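Local coordinates for protein transcriptional regulator, putative (Pseudomonas syringae pv. tomato, PDB 2R5F) that probably acts as a SorC-family transcriptional regulator, this fragment being its putative sugar-binding domain, through which a carbohydrate effector may be sensed, at residues A[12-15]-A[16-20]; A[101-104]-A[105-108]; A[110-114]-A[115-119]; A[136-139]-A[140-144]; A[252-255]-A[256-260]. All coordinates share one frame; numbering follows the deposited sequence.

Overall arrangement
The five contacts are all local, three on helices and two where helix and strand join, and follow one another along one putative sugar-binding domain. Contacts 1 and 5 meet directly: helix 10-20 packs on helix 256-262, Leu16 CD1 lying 3.6 Å from Ala259 CB, with centres about 11 Å apart. Contacts 2 and 3 share helix 101-115, their centres about 13 Å apart, across the chain's centre from contacts 1 and 5. Contact 4, starting helix 138-149, is centred about 44 Å from contact 1. Strands 119-120 and 251-255 lie in one mixed sheet. The contacts thus mark helix turns and ends across one alpha/beta domain, contacts 1 and 5 joining its first and last helices.

Contact 1: residues A[12-15]-A[16-20]. With SO4 (sulfate ion), chain C.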
loop_
_atom_site.group_PDB
_atom_site.type_symbol
_atom_site.label_atom_id
_atom_site.label_comp_id
_atom_site.label_asym_id
_atom_site.label_seq_id
_atom_site.Cartn_x
_atom_site.Cartn_y
_atom_site.Cartn_z
ATOM N N LEU A 12 5.659 -21.430 -3.034
ATOM C CA LEU A 12 4.982 -20.752 -1.925
ATOM C C LEU A 12 4.041 -19.644 -2.459
ATOM O O LEU A 12 2.883 -19.548 -2.049
ATOM C CB LEU A 12 6.022 -20.195 -0.942
ATOM C CG LEU A 12 5.620 -19.422 0.316
ATOM C CD1 LEU A 12 4.648 -20.268 1.129
ATOM C CD2 LEU A 12 6.881 -19.108 1.149
ATOM N N GLU A 13 4.543 -18.831 -3.386
ATOM C CA GLU A 13 3.726 -17.841 -4.085
ATOM C C GLU A 13 2.438 -18.447 -4.650
ATOM O O GLU A 13 1.326 -17.949 -4.373
ATOM C CB GLU A 13 4.542 -17.211 -5.216
ATOM C CG GLU A 13 5.641 -16.283 -4.702
ATOM C CD GLU A 13 6.506 -15.661 -5.812
ATOM O OE1 GLU A 13 6.201 -15.840 -7.008
ATOM O OE2 GLU A 13 7.507 -14.975 -5.476
ATOM N N THR A 14 2.601 -19.527 -5.433
ATOM C CA THR A 14 1.484 -20.267 -6.013
ATOM C C THR A 14 0.419 -20.755 -5.000
ATOM O O THR A 14 -0.780 -20.577 -5.237
ATOM C CB THR A 14 2.006 -21.467 -6.852
ATOM O OG1 THR A 14 2.717 -20.937 -7.972
ATOM C CG2 THR A 14 0.873 -22.311 -7.346
ATOM N N ARG A 15 0.845 -21.375 -3.899
ATOM C CA ARG A 15 -0.096 -21.855 -2.855
ATOM C C ARG A 15 -0.901 -20.716 -2.214
ATOM O O ARG A 15 -2.103 -20.845 -2.008
ATOM C CB ARG A 15 0.630 -22.686 -1.773
ATOM C CG ARG A 15 1.176 -24.034 -2.285
ATOM C CD ARG A 15 1.778 -24.924 -1.174
ATOM N NE ARG A 15 3.040 -24.372 -0.668
ATOM C CZ ARG A 15 4.249 -24.707 -1.120
ATOM N NH1 ARG A 15 4.369 -25.608 -2.090
ATOM N NH2 ARG A 15 5.332 -24.136 -0.606
ATOM N N LEU A 16 -0.226 -19.604 -1.923
ATOM C CA LEU A 16 -0.855 -18.419 -1.346
ATOM C C LEU A 16 -1.891 -17.816 -2.307
ATOM O O LEU A 16 -3.008 -17.488 -1.891
ATOM C CB LEU A 16 0.205 -17.381 -0.943
ATOM C CG LEU A 16 1.125 -17.746 0.245
ATOM C CD1 LEU A 16 2.053 -16.599 0.591
ATOM C CD2 LEU A 16 0.344 -18.135 1.453
ATOM N N GLN A 17 -1.527 -17.708 -3.591
ATOM C CA GLN A 17 -2.456 -17.275 -4.648
ATOM C C GLN A 17 -3.699 -18.152 -4.718
ATOM O O GLN A 17 -4.799 -17.637 -4.828
ATOM C CB GLN A 17 -1.764 -17.225 -6.013
ATOM C CG GLN A 17 -0.666 -16.154 -6.099
ATOM C CD GLN A 17 0.176 -16.253 -7.339
ATOM O OE1 GLN A 17 1.116 -15.491 -7.525
ATOM N NE2 GLN A 17 -0.155 -17.179 -8.205
ATOM N N LYS A 18 -3.529 -19.469 -4.649
ATOM C CA LYS A 18 -4.677 -20.374 -4.624
ATOM C C LYS A 18 -5.469 -20.296 -3.311
ATOM O O LYS A 18 -6.695 -20.240 -3.340
ATOM C CB LYS A 18 -4.263 -21.826 -4.895
ATOM C CG LYS A 18 -3.861 -22.092 -6.334
ATOM C CD LYS A 18 -3.779 -23.580 -6.681
ATOM C CE LYS A 18 -2.349 -24.103 -6.539
ATOM N NZ LYS A 18 -2.101 -24.851 -5.254
HETATM N N MSE A 19 -4.772 -20.307 -2.171
HETATM C CA MSE A 19 -5.416 -20.258 -0.851
HETATM C C MSE A 19 -6.286 -19.030 -0.618
HETATM O O MSE A 19 -7.373 -19.136 -0.049
HETATM C CB MSE A 19 -4.390 -20.301 0.272
HETATM C CG MSE A 19 -3.800 -21.642 0.512
HETATM SE SE MSE A 19 -2.499 -21.506 1.968
HETATM C CE MSE A 19 -3.709 -20.923 3.409
ATOM N N TYR A 20 -5.779 -17.875 -1.032
ATOM C CA TYR A 20 -6.430 -16.597 -0.763
ATOM C C TYR A 20 -7.155 -16.000 -1.972
ATOM O O TYR A 20 -7.750 -14.917 -1.869
ATOM C CB TYR A 20 -5.415 -15.607 -0.166
ATOM C CG TYR A 20 -4.937 -16.099 1.187
ATOM C CD1 TYR A 20 -5.788 -16.045 2.302
ATOM C CD2 TYR A 20 -3.664 -16.659 1.346
ATOM C CE1 TYR A 20 -5.378 -16.514 3.531
ATOM C CE2 TYR A 20 -3.252 -17.136 2.591
ATOM C CZ TYR A 20 -4.119 -17.057 3.666
ATOM O OH TYR A 20 -3.739 -17.521 4.890
HETATM S S SO4 C . 8.951 -22.710 -1.309
HETATM O O1 SO4 C . 7.897 -23.590 -0.784
HETATM O O2 SO4 C . 10.082 -23.487 -1.807
HETATM O O3 SO4 C . 8.407 -21.941 -2.442
HETATM O O4 SO4 C . 9.432 -21.869 -0.201
HETATM O O HOH W 1 -2.934 -23.715 -2.094
#
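Leu16 reaches back to Leu12 within a regular alpha-helix, 10-20, whose i to i+4 bonds bring side chains four residues apart together. Its N bonds to Leu12 O at 3.1 Å, and its CG lies 4.4 Å from Leu12 CD1; both leucines are buried and continue onto helix 256-262, where they touch Ala259. Gln17 donates its N to Glu13 O with a nearly straight N-H...O angle of 168°. Its extended chain passes that carbonyl, CG lying 3.2 Å from Glu13 O, while the amide OE1 serves Val25 N and the Glu13 carboxylate serves Val27 N, tying the helix to strand 24-28. Lys18 runs alongside Thr14, the two side chains pointing the same way with CE 3.8 Å from Thr14 CG2. The bend at chi3 places CE there, and that at chi4 turns NZ toward a water that donates to Arg15 O and is held only weakly by NZ. Met19, a selenomethionine, closes the turn by bonding its N to Arg15 O. Tyr20 ends the walk, its OH bonded to Leu262 O. Near the start of the helix a sulfate, probably from the crystallisation liquor, is gripped by Leu12 N, through O3 at 2.9 Å, and by His9. Arg15, bent at chi3 (-70°), brings its guanidinium edge to the same ion, NH2 lying 2.6 Å from sulfate O1.

Contact 2: residues A[101-104]-A[105-108]; sequences AFEA and TLLT
Thr105 and Ala101 meet in the first turns of alpha-helix 101-115, and the contact rests chiefly on Thr105, Ala104 and Leu106. The Thr105 N bonds to Ala101 O at 3.0 Å. Its hydroxyl turns back to the same carbonyl, because OG1 sits beside the backbone N and anti to the carbonyl carbon (chi1 -67°); at 3.3 Å from OG1 to Ala101 O this second bond is weak. One acceptor thus takes both the amide and the hydroxyl of a buried threonine, which also packs on Gln91 of strand 88-94. Ala104 uses its carbonyl in the same way one turn further on. Thr108 OG1 donates to Ala104 O at 2.9 Å, tilted 19° from the carbonyl plane, whereas the Thr108 N to Ala104 O bond is weak, so the hydroxyl supplies the shorter link. The buried Thr108 also touches Val89 and Gln91, which places the two threonines against strand 88-94. Leu106 occupies an exposed side of the helix. Its N makes a nearly straight bond to Phe102 O, with an N-H...O angle of 173°, and its CB lies 3.5 Å from that oxygen. Beyond CB, the leucine runs alongside Glu103, whose chain bends at chi2. The two point the same way, and the carboxylate meets an apolar branch: Glu103 OE1 stands 3.8 Å from Leu106 CD2.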
loop_
_atom_site.group_PDB
_atom_site.type_symbol
_atom_site.label_atom_id
_atom_site.label_comp_id
_atom_site.label_asym_id
_atom_site.label_seq_id
_atom_site.Cartn_x
_atom_site.Cartn_y
_atom_site.Cartn_z
ATOM N N ALA A 101 2.682 14.022 9.455
ATOM C CA ALA A 101 1.731 14.375 8.387
ATOM C C ALA A 101 2.423 15.035 7.194
ATOM O O ALA A 101 2.063 14.773 6.025
ATOM C CB ALA A 101 0.623 15.298 8.923
ATOM N N PHE A 102 3.395 15.897 7.515
ATOM C CA PHE A 102 4.202 16.603 6.534
ATOM C C PHE A 102 5.077 15.661 5.758
ATOM O O PHE A 102 5.210 15.808 4.554
ATOM C CB PHE A 102 5.099 17.639 7.197
ATOM C CG PHE A 102 5.703 18.621 6.231
ATOM C CD1 PHE A 102 4.987 19.052 5.112
ATOM C CD2 PHE A 102 6.970 19.146 6.460
ATOM C CE1 PHE A 102 5.537 19.967 4.224
ATOM C CE2 PHE A 102 7.527 20.069 5.589
ATOM C CZ PHE A 102 6.813 20.490 4.474
ATOM N N GLU A 103 5.685 14.717 6.468
ATOM C CA GLU A 103 6.503 13.672 5.871
ATOM C C GLU A 103 5.693 12.797 4.931
ATOM O O GLU A 103 6.237 12.287 3.950
ATOM C CB GLU A 103 7.144 12.803 6.952
ATOM C CG GLU A 103 7.931 13.579 8.033
ATOM C CD GLU A 103 9.275 14.116 7.532
ATOM O OE1 GLU A 103 9.570 14.005 6.313
ATOM O OE2 GLU A 103 10.037 14.655 8.373
ATOM N N ALA A 104 4.406 12.610 5.241
ATOM C CA ALA A 104 3.506 11.813 4.385
ATOM C C ALA A 104 3.158 12.591 3.121
ATOM O O ALA A 104 3.071 12.024 2.027
ATOM C CB ALA A 104 2.243 11.413 5.145
ATOM N N THR A 105 2.998 13.903 3.268
ATOM C CA THR A 105 2.801 14.792 2.119
ATOM C C THR A 105 4.034 14.827 1.191
ATOM O O THR A 105 3.916 14.634 -0.026
ATOM C CB THR A 105 2.388 16.219 2.602
ATOM O OG1 THR A 105 1.084 16.139 3.191
ATOM C CG2 THR A 105 2.325 17.193 1.469
ATOM N N LEU A 106 5.205 15.055 1.782
ATOM C CA LEU A 106 6.467 15.049 1.072
ATOM C C LEU A 106 6.747 13.738 0.326
ATOM O O LEU A 106 7.345 13.745 -0.746
ATOM C CB LEU A 106 7.582 15.284 2.073
ATOM C CG LEU A 106 9.012 15.127 1.565
ATOM C CD1 LEU A 106 9.293 16.232 0.572
ATOM C CD2 LEU A 106 9.979 15.170 2.721
ATOM N N LEU A 107 6.325 12.616 0.904
ATOM C CA LEU A 107 6.531 11.306 0.277
ATOM C C LEU A 107 5.738 11.136 -1.005
ATOM O O LEU A 107 6.249 10.617 -1.998
ATOM C CB LEU A 107 6.189 10.185 1.254
ATOM C CG LEU A 107 6.481 8.790 0.705
ATOM C CD1 LEU A 107 7.992 8.640 0.644
ATOM C CD2 LEU A 107 5.913 7.747 1.652
ATOM N N THR A 108 4.485 11.575 -0.971
ATOM C CA THR A 108 3.579 11.533 -2.108
ATOM C C THR A 108 4.143 12.385 -3.232
ATOM O O THR A 108 4.113 11.981 -4.395
ATOM C CB THR A 108 2.200 12.109 -1.719
ATOM O OG1 THR A 108 1.748 11.497 -0.511
ATOM C CG2 THR A 108 1.169 11.833 -2.785
#

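Contact 3: residues A[110-114]-A[115-119]; sequences RLATL and LNCPA
Leu115 packs back over Leu111 at the C-terminal end of helix 101-115, where a Schellman motif turns the chain toward strand 119-120. From the base outward, Leu115 CB lies 3.5 Å from Leu111 O, the carbonyl that accepts the Leu115 N-H. Leu115 CG comes slightly nearer, 3.3 Å from Leu111 O. Chi1 (-57°) sets CG beside the backbone N, and chi2 (177°) then lays Leu115 CD1 across the Leu111 side chain, 3.8 Å from Leu111 CD1, while CD2 stays by the backbone of Leu114. Outside the turn, the pair extends to strand 60-63, Leu111 touching Ile63 and Leu115 touching Ile61. Asn116 makes the reversal, its phi of 60° being positive as the motif requires. Two bonds lead back into the last turn: Cys117 N to Ala112 O at 2.9 Å, and Asn116 N to Thr113 O, the latter donor standing well above the carbonyl plane. The Asn116 amide continues to Lys83 O through ND2. Having turned, the chain passes beside the helix again, and Ala112 receives it: its CB is 4.2 Å from Cys117 SG and 3.6 Å from Ala119 CB.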
loop_
_atom_site.group_PDB
_atom_site.type_symbol
_atom_site.label_atom_id
_atom_site.label_comp_id
_atom_site.label_asym_id
_atom_site.label_seq_id
_atom_site.Cartn_x
_atom_site.Cartn_y
_atom_site.Cartn_z
ATOM N N ARG A 110 7.389 13.428 -3.557
ATOM C CA ARG A 110 8.616 12.779 -4.006
ATOM C C ARG A 110 8.335 11.748 -5.082
ATOM O O ARG A 110 9.004 11.746 -6.076
ATOM C CB ARG A 110 9.340 12.113 -2.856
ATOM C CG ARG A 110 10.218 13.027 -2.080
ATOM C CD ARG A 110 10.762 12.335 -0.862
ATOM N NE ARG A 110 11.725 11.292 -1.207
ATOM C CZ ARG A 110 12.047 10.274 -0.405
ATOM N NH1 ARG A 110 11.479 10.149 0.791
ATOM N NH2 ARG A 110 12.941 9.374 -0.793
ATOM N N LEU A 111 7.321 10.901 -4.892
ATOM C CA LEU A 111 6.930 9.871 -5.860
ATOM C C LEU A 111 6.420 10.434 -7.186
ATOM O O LEU A 111 6.734 9.911 -8.253
ATOM C CB LEU A 111 5.918 8.885 -5.247
ATOM C CG LEU A 111 5.509 7.749 -6.211
ATOM C CD1 LEU A 111 6.733 6.924 -6.591
ATOM C CD2 LEU A 111 4.350 6.862 -5.708
ATOM N N ALA A 112 5.642 11.510 -7.121
ATOM C CA ALA A 112 5.211 12.222 -8.318
ATOM C C ALA A 112 6.405 12.823 -9.083
ATOM O O ALA A 112 6.446 12.830 -10.329
ATOM C CB ALA A 112 4.222 13.272 -7.940
ATOM N N THR A 113 7.387 13.321 -8.342
ATOM C CA THR A 113 8.584 13.880 -8.962
ATOM C C THR A 113 9.315 12.786 -9.722
ATOM O O THR A 113 9.619 12.951 -10.915
ATOM C CB THR A 113 9.461 14.608 -7.940
ATOM O OG1 THR A 113 8.759 15.771 -7.499
ATOM C CG2 THR A 113 10.798 15.063 -8.537
ATOM N N LEU A 114 9.541 11.662 -9.043
ATOM C CA LEU A 114 10.171 10.495 -9.644
ATOM C C LEU A 114 9.486 10.035 -10.945
ATOM O O LEU A 114 10.162 9.807 -11.961
ATOM C CB LEU A 114 10.255 9.342 -8.641
ATOM C CG LEU A 114 11.345 9.516 -7.579
ATOM C CD1 LEU A 114 11.053 8.590 -6.424
ATOM C CD2 LEU A 114 12.695 9.215 -8.159
ATOM N N LEU A 115 8.161 9.946 -10.908
ATOM C CA LEU A 115 7.352 9.511 -12.048
ATOM C C LEU A 115 7.058 10.597 -13.064
ATOM O O LEU A 115 6.429 10.330 -14.097
ATOM C CB LEU A 115 6.050 8.842 -11.550
ATOM C CG LEU A 115 6.340 7.642 -10.621
ATOM C CD1 LEU A 115 5.076 7.019 -10.051
ATOM C CD2 LEU A 115 7.170 6.594 -11.345
ATOM N N ASN A 116 7.531 11.815 -12.787
ATOM C CA ASN A 116 7.313 12.984 -13.653
ATOM C C ASN A 116 5.856 13.356 -13.885
ATOM O O ASN A 116 5.460 13.721 -14.989
ATOM C CB ASN A 116 8.000 12.794 -15.002
ATOM C CG ASN A 116 9.484 12.762 -14.886
ATOM O OD1 ASN A 116 10.074 13.604 -14.227
ATOM N ND2 ASN A 116 10.111 11.795 -15.540
ATOM N N CYS A 117 5.048 13.243 -12.854
ATOM C CA CYS A 117 3.626 13.498 -12.997
ATOM C C CYS A 117 3.121 14.449 -11.893
ATOM O O CYS A 117 3.876 14.814 -10.980
ATOM C CB CYS A 117 2.867 12.173 -12.992
ATOM S SG CYS A 117 3.003 11.295 -11.449
ATOM N N PRO A 118 1.872 14.921 -12.015
ATOM C CA PRO A 118 1.244 15.704 -10.935
ATOM C C PRO A 118 0.952 14.927 -9.629
ATOM O O PRO A 118 0.673 13.741 -9.656
ATOM C CB PRO A 118 -0.060 16.228 -11.567
ATOM C CG PRO A 118 -0.022 15.880 -12.990
ATOM C CD PRO A 118 1.026 14.827 -13.222
ATOM N N ALA A 119 1.035 15.612 -8.493
ATOM C CA ALA A 119 0.701 15.034 -7.182
ATOM C C ALA A 119 -0.565 15.698 -6.687
ATOM O O ALA A 119 -0.779 16.861 -6.958
ATOM C CB ALA A 119 1.818 15.278 -6.202
#

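Contact 4: residues A[136-139]-A[140-144]; sequences RIVE and MEEVK
Arg136 reaches forward over the first turn of helix 138-149 so that its guanidinium presents a face to the selenium of Met140, a selenomethionine, and an edge to Glu141. Bends at chi2 (-58°) and chi3 (-76°) produce this hook. Arg136 CD and NE each lie 3.8 Å from Met140 SE, the two side chains crossing at a slant. The salt bridge to Glu141 is long, 3.6 Å from Arg136 NH1 to Glu141 OE2, and the guanidinium and carboxylate planes stand 35° apart. A water bridges the pair as well: it accepts from Arg136 NE and donates to Glu141 OE2 and to Ile137 O. Lys144 joins the network by pairing with Glu141, though that carboxylate's OE1 is less surely placed; the carboxylate between them probably offsets the nearness of the two cations, Arg136 NH1 and Lys144 NZ being 3.9 Å apart. In the backbone, the first turn is irregular. Val138 O accepts from Glu141 N at 2.9 Å, with the donor well above the carbonyl plane, and from Glu142 N within that plane. Mostly exposed, the contact lies at the N-terminal end of helix 138-149, which leads toward strand 155-162 of the mixed sheet.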
loop_
_atom_site.group_PDB
_atom_site.type_symbol
_atom_site.label_atom_id
_atom_site.label_comp_id
_atom_site.label_asym_id
_atom_site.label_seq_id
_atom_site.Cartn_x
_atom_site.Cartn_y
_atom_site.Cartn_z
ATOM N N ARG A 136 -16.330 28.967 5.149
ATOM C CA ARG A 136 -15.651 28.343 4.000
ATOM C C ARG A 136 -14.260 28.945 3.840
ATOM O O ARG A 136 -14.033 30.129 4.107
ATOM C CB ARG A 136 -16.423 28.521 2.676
ATOM C CG ARG A 136 -17.759 27.756 2.526
ATOM C CD ARG A 136 -17.672 26.245 2.681
ATOM N NE ARG A 136 -17.106 25.518 1.531
ATOM C CZ ARG A 136 -17.461 24.276 1.201
ATOM N NH1 ARG A 136 -16.919 23.647 0.158
ATOM N NH2 ARG A 136 -18.382 23.656 1.919
ATOM N N ILE A 137 -13.348 28.124 3.354
ATOM C CA ILE A 137 -11.931 28.396 3.402
ATOM C C ILE A 137 -11.371 27.545 2.268
ATOM O O ILE A 137 -11.917 26.474 1.996
ATOM C CB ILE A 137 -11.395 28.008 4.838
ATOM C CG1 ILE A 137 -11.244 29.245 5.754
ATOM C CG2 ILE A 137 -10.156 27.130 4.802
ATOM C CD1 ILE A 137 -10.462 30.448 5.177
ATOM N N VAL A 138 -10.328 28.012 1.578
ATOM C CA VAL A 138 -9.821 27.282 0.394
ATOM C C VAL A 138 -9.320 25.878 0.645
ATOM O O VAL A 138 -9.328 25.053 -0.274
ATOM C CB VAL A 138 -8.719 28.035 -0.418
ATOM C CG1 VAL A 138 -9.310 29.176 -1.216
ATOM C CG2 VAL A 138 -7.559 28.494 0.473
ATOM N N GLU A 139 -8.868 25.592 1.863
ATOM C CA GLU A 139 -8.304 24.260 2.168
ATOM C C GLU A 139 -9.359 23.135 2.193
ATOM O O GLU A 139 -9.023 21.959 2.156
ATOM C CB GLU A 139 -7.475 24.288 3.459
ATOM C CG GLU A 139 -6.453 25.443 3.515
ATOM C CD GLU A 139 -6.980 26.681 4.229
ATOM O OE1 GLU A 139 -7.165 26.616 5.461
ATOM O OE2 GLU A 139 -7.209 27.724 3.575
HETATM N N MSE A 140 -10.634 23.508 2.247
HETATM C CA MSE A 140 -11.721 22.546 2.042
HETATM C C MSE A 140 -11.762 22.091 0.576
HETATM O O MSE A 140 -12.059 20.948 0.286
HETATM C CB MSE A 140 -13.061 23.164 2.448
HETATM C CG MSE A 140 -13.182 23.495 3.928
HETATM SE SE MSE A 140 -14.730 24.574 4.304
HETATM C CE MSE A 140 -14.418 25.003 6.192
ATOM N N GLU A 141 -11.432 22.997 -0.337
ATOM C CA GLU A 141 -11.489 22.733 -1.775
ATOM C C GLU A 141 -10.294 21.910 -2.249
ATOM O O GLU A 141 -10.407 21.096 -3.163
ATOM C CB GLU A 141 -11.561 24.051 -2.561
ATOM C CG GLU A 141 -12.707 24.087 -3.546
ATOM C CD GLU A 141 -14.056 24.124 -2.858
ATOM O OE1 GLU A 141 -14.983 23.436 -3.329
ATOM O OE2 GLU A 141 -14.190 24.845 -1.845
ATOM N N GLU A 142 -9.154 22.166 -1.621
ATOM C CA GLU A 142 -7.967 21.336 -1.754
ATOM C C GLU A 142 -8.211 19.891 -1.374
ATOM O O GLU A 142 -7.680 19.006 -2.019
ATOM C CB GLU A 142 -6.853 21.870 -0.868
ATOM C CG GLU A 142 -6.529 23.335 -1.037
ATOM C CD GLU A 142 -5.242 23.676 -0.341
ATOM O OE1 GLU A 142 -4.398 22.744 -0.163
ATOM O OE2 GLU A 142 -5.082 24.856 0.034
ATOM N N VAL A 143 -9.005 19.653 -0.323
ATOM C CA VAL A 143 -9.335 18.289 0.101
ATOM C C VAL A 143 -10.241 17.591 -0.914
ATOM O O VAL A 143 -10.050 16.405 -1.196
ATOM C CB VAL A 143 -9.959 18.252 1.537
ATOM C CG1 VAL A 143 -10.559 16.913 1.836
ATOM C CG2 VAL A 143 -8.909 18.611 2.598
ATOM N N LYS A 144 -11.225 18.327 -1.451
ATOM C CA LYS A 144 -12.180 17.784 -2.438
ATOM C C LYS A 144 -11.510 17.448 -3.764
ATOM O O LYS A 144 -11.963 16.565 -4.484
ATOM C CB LYS A 144 -13.349 18.753 -2.701
ATOM C CG LYS A 144 -14.207 19.101 -1.481
ATOM C CD LYS A 144 -15.592 19.670 -1.836
ATOM C CE LYS A 144 -15.575 20.730 -2.954
ATOM N NZ LYS A 144 -16.916 21.453 -3.088
HETATM O O HOH W 2 -14.384 26.435 0.073
#

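Contact 5: residues A[252-255]-A[256-260]; sequences LITD and VGTAR
Asp255 holds CG between its backbone N and carbonyl carbon (chi1 59°), which swings the carboxylate over the first turn of helix 256-262, and Thr258 keeps OG1 beside its own backbone N, facing that carboxylate. The two side chains cross at about a right angle. Thr258 OG1 donates to Asp255 OD1 at 2.6 Å, on the syn side of the carboxylate and somewhat out of its plane. Asp255 OD2 accepts from Thr258 N at 3.1 Å, from above the plane by 55°, in a nearly straight N-H...O bond. Together these bonds restrain the rotation of the carboxylate, and a water that donates to OD2 while accepting from Gly257 N adds a further tie. Thr258 OG1 also bonds to Gly233 N, so the hydroxyl links the cap to a neighbouring loop. The negative charge at the helix N-terminus is probably favoured by the helix dipole. From the strand, Thr254 OG1, bonded to Ala231 O, lies 3.2 Å from Thr258 CG2. Next after Thr258, Ala259 N bonds to Asp255 O at 2.9 Å, the first regular helical bond. Strand 251-255, parallel to strands 24-28 and 226-230, passes without a linker into the helix, the axes of 252-255 and 256-260 standing at 108°. This is a classical aspartate N-cap at a strand-to-helix junction in an alpha/beta fold.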
loop_
_atom_site.group_PDB
_atom_site.type_symbol
_atom_site.label_atom_id
_atom_site.label_comp_id
_atom_site.label_asym_id
_atom_site.label_seq_id
_atom_site.Cartn_x
_atom_site.Cartn_y
_atom_site.Cartn_z
ATOM N N LEU A 252 0.364 -8.931 -3.561
ATOM C CA LEU A 252 0.995 -8.783 -2.258
ATOM C C LEU A 252 2.450 -9.054 -2.428
ATOM O O LEU A 252 2.808 -10.065 -3.011
ATOM C CB LEU A 252 0.393 -9.776 -1.245
ATOM C CG LEU A 252 1.136 -9.953 0.068
ATOM C CD1 LEU A 252 1.021 -8.728 1.006
ATOM C CD2 LEU A 252 0.632 -11.269 0.716
ATOM N N ILE A 253 3.282 -8.132 -1.951
ATOM C CA ILE A 253 4.713 -8.358 -1.836
ATOM C C ILE A 253 5.072 -8.476 -0.352
ATOM O O ILE A 253 4.744 -7.597 0.438
ATOM C CB ILE A 253 5.536 -7.231 -2.475
ATOM C CG1 ILE A 253 5.109 -7.053 -3.961
ATOM C CG2 ILE A 253 7.025 -7.548 -2.314
ATOM C CD1 ILE A 253 5.747 -5.806 -4.656
ATOM N N THR A 254 5.703 -9.598 0.016
ATOM C CA THR A 254 5.937 -9.913 1.404
ATOM C C THR A 254 7.171 -10.786 1.535
ATOM O O THR A 254 7.691 -11.303 0.551
ATOM C CB THR A 254 4.681 -10.613 2.057
ATOM O OG1 THR A 254 4.845 -10.609 3.474
ATOM C CG2 THR A 254 4.465 -12.044 1.572
ATOM N N ASP A 255 7.644 -10.974 2.749
ATOM C CA ASP A 255 8.851 -11.800 2.971
ATOM C C ASP A 255 8.516 -13.287 3.141
ATOM O O ASP A 255 7.341 -13.647 3.285
ATOM C CB ASP A 255 9.599 -11.279 4.211
ATOM C CG ASP A 255 8.729 -11.309 5.452
ATOM O OD1 ASP A 255 7.791 -10.501 5.529
ATOM O OD2 ASP A 255 8.962 -12.168 6.326
ATOM N N VAL A 256 9.547 -14.141 3.144
ATOM C CA VAL A 256 9.385 -15.592 3.303
ATOM C C VAL A 256 8.700 -15.994 4.617
ATOM O O VAL A 256 7.833 -16.837 4.628
ATOM C CB VAL A 256 10.766 -16.392 3.270
ATOM C CG1 VAL A 256 10.511 -17.893 3.295
ATOM C CG2 VAL A 256 11.577 -16.067 2.092
ATOM N N GLY A 257 9.127 -15.427 5.731
ATOM C CA GLY A 257 8.594 -15.850 7.038
ATOM C C GLY A 257 7.113 -15.556 7.076
ATOM O O GLY A 257 6.318 -16.423 7.458
ATOM N N THR A 258 6.743 -14.350 6.654
ATOM C CA THR A 258 5.353 -13.934 6.592
ATOM C C THR A 258 4.554 -14.843 5.672
ATOM O O THR A 258 3.469 -15.260 6.023
ATOM C CB THR A 258 5.192 -12.458 6.127
ATOM O OG1 THR A 258 5.921 -11.604 7.025
ATOM C CG2 THR A 258 3.706 -12.039 6.141
ATOM N N ALA A 259 5.094 -15.120 4.494
ATOM C CA ALA A 259 4.421 -15.941 3.507
ATOM C C ALA A 259 4.186 -17.335 4.066
ATOM O O ALA A 259 3.142 -17.930 3.822
ATOM C CB ALA A 259 5.241 -16.007 2.222
ATOM N N ARG A 260 5.162 -17.845 4.820
ATOM C CA ARG A 260 5.035 -19.140 5.496
ATOM C C ARG A 260 3.997 -19.110 6.625
ATOM O O ARG A 260 3.216 -20.028 6.756
ATOM C CB ARG A 260 6.404 -19.665 5.942
ATOM C CG ARG A 260 7.201 -20.341 4.776
ATOM C CD ARG A 260 8.644 -20.725 5.131
ATOM N NE ARG A 260 9.398 -21.182 3.944
ATOM C CZ ARG A 260 10.734 -21.258 3.874
ATOM N NH1 ARG A 260 11.330 -21.669 2.755
ATOM N NH2 ARG A 260 11.486 -20.908 4.915
HETATM O O HOH W 3 11.434 -13.436 6.442
#